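Local coordinates for protein glucose 1-dehydrogenase (Haloferax mediterranei, PDB 2B5W) that oxidises D-glucose to D-glucono-1,5-lactone, and acts on several other aldose sugars, with zinc, using NADP(+) in preference to NAD(+) as electron acceptor, at residues Pro21-Gly26 with Phe127-Glu132; Val84-Arg89 with Tyr134-Pro139. The protein carries 1 engineered substitution. One frame throughout, in Å; residues are numbered along the deposited sequence.

Contact 1: Pro21-Gly26 with Phe127-Glu132; sequences PEPESG and FFTSPE
The methyl of Thr129 lies over one face of the flat Glu22-Pro23 peptide, CG2 standing 3.7 Å from Pro23 N. The carbonyl group of Gly26, by contrast, is met in its own plane: Glu132 N donates to Gly26 O across 2.8 Å, with an N-H...O angle of 166°. Pro131 CA adds a CA-H...O contact to Gly26 O at 3.3 Å, so the N-H and a CA-H of adjacent residues both approach one oxygen. Thr129 CG2 is anti to its own carbonyl carbon, and this direction carries it to the Pro21 ring as well, 3.9 Å from Pro21 CB. The same ring sets CG 4.0 Å from Phe128 CA. Neither phenylalanine ring carries the contact: that of Phe127 makes a cation-pi interaction with Arg20, and that of Phe128 meets Tyr123. The two segments run within 9° of each other at the surface of the GroES-like domain, where the loop entering strand 27-37 lies along strand 127-131. Asp74 holds Gly26 N and Ser25 OG, and Gly26 has a positive phi (83°), which by itself favours glycine. Pro21 and Pro23 lack backbone N-H groups to donate, consistent with a contact that is apolar around Thr129 and fastened by a single conventional hydrogen bond at Gly26.

Contact 2: Val84-Arg89 with Tyr134-Pro139; sequences VPTVRR and YLVRIP
Val84 pairs with Val136 and Pro85 with Leu135 in a short antiparallel ladder, the segments running 171° apart. It joins strands 82-85 and 135-137 in the GroES-like fold of the zinc alcohol dehydrogenase family. Val84-Val136 is the hydrogen-bonded pair, with Val84 N to Val136 O at 2.9 Å and Val136 N to Val84 O at 2.8 Å. Thr86 N continues the register to Tyr134 O, while Pro85, which has no N-H, occupies the non-hydrogen-bonded position. On the face bearing Val84 and Val136, Val84 CG2 meets Ile138 CD1 at 3.8 Å, the two side chains crossing at about a right angle; Phe309 of helix 306-318 touches both valines. The side chain of Val84 comes within about 5 Å of that of Glu150, a residue of the catalytic zinc and substrate site. On the face of Pro85 and Leu135, Pro85 CB packs 3.9 Å from Leu135 CD2.

Beyond the ladder, Arg89 bends at chi2 (-72°) and lays one guanidinium face over Tyr134 CB, with Arg89 NH1 3.5 Å from that carbon. The guanidinium and phenol planes lie 21° apart. NH1 also donates to Arg88 O, nearly in the guanidinium plane, and to Thr86 OG1 at 3.0 Å, while NH1 and NH2 both bond weakly to Thr86 O. Together with the bond from NH2 to Ser130 OG, these bonds limit how the group can turn. A leucine in place of Arg89 would probably leave Thr86 OG1 and Arg88 O without these donors and Tyr134 CB without its flat cover. Thr86 OG1 itself touches Tyr134, lying 3.2 Å from Tyr134 CB.

From the N terminus, the chain passes through 21-26, then strand 27-37 and strand 64-71, to reach 84-89; it returns at 127-132 and, just afterwards, at 134-139. Contact 1 therefore closes a loop of 100 residues and contact 2 one of 44, and the two cross rather than nest. Contact 1 ties the entry loop of strand 27-37 to strand 127-131, while contact 2 ties strands 82-85 and 135-137 of the same sheet. Their centres are 12 Å apart and they touch directly: Ser130 OG lies 2.9 Å from Arg89 NH2, a probable hydrogen bond, and Phe128 CZ packs 3.9 Å from Pro85 CG.

Contact 1: Pro21-Gly26 with Phe127-Glu132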
loop_
_atom_site.group_PDB
_atom_site.type_symbol
_atom_site.label_atom_id
_atom_site.label_comp_id
_atom_site.label_asym_id
_atom_site.label_seq_id
_atom_site.Cartn_x
_atom_site.Cartn_y
_atom_site.Cartn_z
ATOM N N PRO A 21 -13.881 35.927 -17.924
ATOM C CA PRO A 21 -14.528 34.783 -18.548
ATOM C C PRO A 21 -16.051 34.850 -18.396
ATOM O O PRO A 21 -16.569 35.516 -17.493
ATOM C CB PRO A 21 -13.942 33.614 -17.769
ATOM C CG PRO A 21 -13.757 34.164 -16.465
ATOM C CD PRO A 21 -13.169 35.527 -16.698
ATOM N N GLU A 22 -16.741 34.235 -19.357
ATOM C CA GLU A 22 -18.189 34.084 -19.321
ATOM C C GLU A 22 -18.495 32.596 -19.110
ATOM O O GLU A 22 -17.907 31.720 -19.743
ATOM C CB GLU A 22 -18.846 34.588 -20.635
ATOM C CG GLU A 22 -18.451 36.014 -21.011
ATOM C CD GLU A 22 -19.189 36.538 -22.239
ATOM O OE1 GLU A 22 -19.602 35.717 -23.084
ATOM O OE2 GLU A 22 -19.354 37.767 -22.350
ATOM N N PRO A 23 -19.424 32.289 -18.212
ATOM C CA PRO A 23 -19.770 30.905 -17.897
ATOM C C PRO A 23 -20.515 30.218 -19.031
ATOM O O PRO A 23 -21.422 30.814 -19.614
ATOM C CB PRO A 23 -20.683 31.026 -16.681
ATOM C CG PRO A 23 -21.203 32.385 -16.720
ATOM C CD PRO A 23 -20.196 33.255 -17.429
ATOM N N GLU A 24 -20.069 29.018 -19.363
ATOM C CA GLU A 24 -20.776 28.110 -20.263
ATOM C C GLU A 24 -21.863 27.360 -19.518
ATOM O O GLU A 24 -21.979 27.450 -18.304
ATOM C CB GLU A 24 -19.793 27.130 -20.906
ATOM C CG GLU A 24 -18.687 27.833 -21.676
ATOM C CD GLU A 24 -18.057 26.975 -22.754
ATOM O OE1 GLU A 24 -17.689 25.826 -22.450
ATOM O OE2 GLU A 24 -17.921 27.458 -23.897
ATOM N N SER A 25 -22.697 26.623 -20.233
ATOM C CA SER A 25 -23.745 25.862 -19.564
ATOM C C SER A 25 -23.168 24.958 -18.495
ATOM O O SER A 25 -22.159 24.281 -18.730
ATOM C CB SER A 25 -24.497 24.974 -20.562
ATOM O OG SER A 25 -25.573 24.280 -19.935
ATOM N N GLY A 26 -23.840 24.912 -17.352
ATOM C CA GLY A 26 -23.415 24.082 -16.240
ATOM C C GLY A 26 -22.338 24.733 -15.385
ATOM O O GLY A 26 -21.935 24.124 -14.403
ATOM N N PHE A 127 -11.809 37.088 -11.476
ATOM C CA PHE A 127 -12.968 36.218 -11.698
ATOM C C PHE A 127 -12.521 34.924 -12.350
ATOM O O PHE A 127 -11.512 34.866 -13.050
ATOM C CB PHE A 127 -14.031 36.868 -12.591
ATOM C CG PHE A 127 -14.611 38.118 -12.028
ATOM C CD1 PHE A 127 -15.791 38.102 -11.289
ATOM C CD2 PHE A 127 -13.936 39.323 -12.189
ATOM C CE1 PHE A 127 -16.294 39.272 -10.749
ATOM C CE2 PHE A 127 -14.430 40.483 -11.638
ATOM C CZ PHE A 127 -15.609 40.466 -10.927
ATOM N N PHE A 128 -13.287 33.860 -12.104
ATOM C CA PHE A 128 -13.123 32.616 -12.827
ATOM C C PHE A 128 -14.477 31.909 -12.971
ATOM O O PHE A 128 -15.431 32.233 -12.250
ATOM C CB PHE A 128 -12.061 31.700 -12.169
ATOM C CG PHE A 128 -12.413 31.188 -10.798
ATOM C CD1 PHE A 128 -12.045 31.900 -9.657
ATOM C CD2 PHE A 128 -13.118 30.006 -10.649
ATOM C CE1 PHE A 128 -12.358 31.415 -8.380
ATOM C CE2 PHE A 128 -13.453 29.512 -9.374
ATOM C CZ PHE A 128 -13.086 30.210 -8.256
ATOM N N THR A 129 -14.540 30.975 -13.909
ATOM C CA THR A 129 -15.666 30.097 -14.025
ATOM C C THR A 129 -15.318 28.696 -13.625
ATOM O O THR A 129 -14.163 28.296 -13.635
ATOM C CB THR A 129 -16.195 30.088 -15.461
ATOM O OG1 THR A 129 -15.144 29.701 -16.371
ATOM C CG2 THR A 129 -16.630 31.509 -15.862
ATOM N N SER A 130 -16.342 27.900 -13.321
ATOM C CA SER A 130 -16.172 26.451 -13.191
ATOM C C SER A 130 -17.511 25.758 -13.242
ATOM O O SER A 130 -18.515 26.349 -12.847
ATOM C CB SER A 130 -15.499 26.046 -11.846
ATOM O OG SER A 130 -14.073 26.208 -11.910
ATOM N N PRO A 131 -17.525 24.510 -13.732
ATOM C CA PRO A 131 -18.728 23.681 -13.642
ATOM C C PRO A 131 -19.213 23.676 -12.187
ATOM O O PRO A 131 -18.404 23.585 -11.253
ATOM C CB PRO A 131 -18.233 22.296 -14.078
ATOM C CG PRO A 131 -17.099 22.611 -15.029
ATOM C CD PRO A 131 -16.412 23.773 -14.347
ATOM N N GLU A 132 -20.518 23.742 -11.972
ATOM C CA GLU A 132 -21.026 23.624 -10.606
ATOM C C GLU A 132 -20.616 22.331 -9.919
ATOM O O GLU A 132 -20.425 22.299 -8.698
ATOM C CB GLU A 132 -22.530 23.807 -10.522
ATOM C CG GLU A 132 -23.309 22.754 -11.276
ATOM C CD GLU A 132 -24.827 22.893 -11.141
ATOM O OE1 GLU A 132 -25.294 23.278 -10.055
ATOM O OE2 GLU A 132 -25.541 22.628 -12.141
#

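Contact 2: Val84-Arg89 with Tyr134-Pro139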
loop_
_atom_site.group_PDB
_atom_site.type_symbol
_atom_site.label_atom_id
_atom_site.label_comp_id
_atom_site.label_asym_id
_atom_site.label_seq_id
_atom_site.Cartn_x
_atom_site.Cartn_y
_atom_site.Cartn_z
ATOM N N VAL A 84 -15.253 26.761 -3.110
ATOM C CA VAL A 84 -13.902 26.362 -3.417
ATOM C C VAL A 84 -13.950 25.439 -4.630
ATOM O O VAL A 84 -14.643 24.417 -4.613
ATOM C CB VAL A 84 -13.271 25.610 -2.209
ATOM C CG1 VAL A 84 -11.961 25.026 -2.584
ATOM C CG2 VAL A 84 -13.142 26.554 -1.008
ATOM N N PRO A 85 -13.196 25.745 -5.675
ATOM C CA PRO A 85 -13.150 24.858 -6.849
ATOM C C PRO A 85 -12.188 23.692 -6.665
ATOM O O PRO A 85 -11.087 23.848 -6.089
ATOM C CB PRO A 85 -12.606 25.793 -7.963
ATOM C CG PRO A 85 -11.713 26.737 -7.220
ATOM C CD PRO A 85 -12.366 26.959 -5.856
ATOM N N THR A 86 -12.535 22.540 -7.248
ATOM C CA THR A 86 -11.562 21.469 -7.384
ATOM C C THR A 86 -10.589 21.875 -8.501
ATOM O O THR A 86 -10.792 22.878 -9.203
ATOM C CB THR A 86 -12.200 20.124 -7.722
ATOM O OG1 THR A 86 -12.809 20.241 -9.022
ATOM C CG2 THR A 86 -13.296 19.757 -6.744
ATOM N N VAL A 87 -9.543 21.109 -8.624
ATOM C CA VAL A 87 -8.420 21.443 -9.485
ATOM C C VAL A 87 -8.457 20.779 -10.854
ATOM O O VAL A 87 -8.065 21.390 -11.852
ATOM C CB VAL A 87 -7.118 21.094 -8.758
ATOM C CG1 VAL A 87 -5.909 21.465 -9.597
ATOM C CG2 VAL A 87 -7.039 21.862 -7.415
ATOM N N ARG A 88 -8.945 19.532 -10.943
ATOM C CA ARG A 88 -8.830 18.835 -12.212
ATOM C C ARG A 88 -10.002 19.059 -13.122
ATOM O O ARG A 88 -11.153 19.104 -12.704
ATOM C CB ARG A 88 -8.611 17.340 -11.990
ATOM C CG ARG A 88 -7.223 17.017 -11.557
ATOM C CD ARG A 88 -6.886 15.554 -11.405
ATOM N NE ARG A 88 -5.476 15.374 -11.055
ATOM C CZ ARG A 88 -4.855 14.205 -11.055
ATOM N NH1 ARG A 88 -5.516 13.103 -11.372
ATOM N NH2 ARG A 88 -3.555 14.135 -10.785
ATOM N N ARG A 89 -9.666 19.216 -14.394
ATOM C CA ARG A 89 -10.644 19.407 -15.472
ATOM C C ARG A 89 -10.271 18.475 -16.617
ATOM O O ARG A 89 -9.110 18.075 -16.769
ATOM C CB ARG A 89 -10.650 20.857 -15.941
ATOM C CG ARG A 89 -11.039 21.843 -14.859
ATOM C CD ARG A 89 -12.505 21.835 -14.469
ATOM N NE ARG A 89 -12.800 22.843 -13.466
ATOM C CZ ARG A 89 -12.613 22.666 -12.147
ATOM N NH1 ARG A 89 -12.189 21.528 -11.662
ATOM N NH2 ARG A 89 -12.872 23.648 -11.329
ATOM N N TYR A 134 -17.831 20.974 -9.869
ATOM C CA TYR A 134 -16.472 21.161 -9.347
ATOM C C TYR A 134 -16.356 22.383 -8.441
ATOM O O TYR A 134 -15.234 22.770 -8.093
ATOM C CB TYR A 134 -15.447 21.259 -10.486
ATOM C CG TYR A 134 -15.472 20.060 -11.425
ATOM C CD1 TYR A 134 -15.534 18.777 -10.928
ATOM C CD2 TYR A 134 -15.524 20.231 -12.792
ATOM C CE1 TYR A 134 -15.585 17.684 -11.767
ATOM C CE2 TYR A 134 -15.571 19.135 -13.634
ATOM C CZ TYR A 134 -15.621 17.864 -13.116
ATOM O OH TYR A 134 -15.705 16.726 -13.941
ATOM N N LEU A 135 -17.482 22.957 -8.046
ATOM C CA LEU A 135 -17.513 24.035 -7.058
ATOM C C LEU A 135 -18.092 23.441 -5.795
ATOM O O LEU A 135 -19.224 22.944 -5.799
ATOM C CB LEU A 135 -18.353 25.231 -7.524
ATOM C CG LEU A 135 -17.695 26.027 -8.657
ATOM C CD1 LEU A 135 -18.605 27.036 -9.290
ATOM C CD2 LEU A 135 -16.382 26.689 -8.177
ATOM N N VAL A 136 -17.335 23.523 -4.705
ATOM C CA VAL A 136 -17.778 22.985 -3.437
ATOM C C VAL A 136 -18.184 24.127 -2.523
ATOM O O VAL A 136 -17.370 24.970 -2.155
ATOM C CB VAL A 136 -16.666 22.148 -2.779
ATOM C CG1 VAL A 136 -17.166 21.573 -1.446
ATOM C CG2 VAL A 136 -16.173 21.064 -3.732
ATOM N N ARG A 137 -19.455 24.187 -2.149
ATOM C CA ARG A 137 -19.887 25.179 -1.195
ATOM C C ARG A 137 -19.253 24.871 0.143
ATOM O O ARG A 137 -19.151 23.708 0.551
ATOM C CB ARG A 137 -21.413 25.130 -1.054
ATOM C CG ARG A 137 -22.126 25.697 -2.290
ATOM C CD ARG A 137 -23.624 25.350 -2.355
ATOM N NE ARG A 137 -23.758 23.958 -2.712
ATOM C CZ ARG A 137 -24.909 23.328 -2.944
ATOM N NH1 ARG A 137 -26.065 23.955 -2.833
ATOM N NH2 ARG A 137 -24.878 22.049 -3.265
ATOM N N ILE A 138 -18.809 25.932 0.814
ATOM C CA ILE A 138 -18.226 25.799 2.148
ATOM C C ILE A 138 -18.956 26.767 3.069
ATOM O O ILE A 138 -19.558 27.768 2.634
ATOM C CB ILE A 138 -16.689 26.065 2.135
ATOM C CG1 ILE A 138 -16.376 27.528 1.827
ATOM C CG2 ILE A 138 -15.981 25.140 1.185
ATOM C CD1 ILE A 138 -14.898 27.877 2.068
ATOM N N PRO A 139 -18.825 26.546 4.377
ATOM C CA PRO A 139 -19.425 27.512 5.309
ATOM C C PRO A 139 -18.961 28.954 5.079
ATOM O O PRO A 139 -17.778 29.220 4.782
ATOM C CB PRO A 139 -18.999 26.981 6.683
ATOM C CG PRO A 139 -18.783 25.534 6.467
ATOM C CD PRO A 139 -18.145 25.445 5.061
#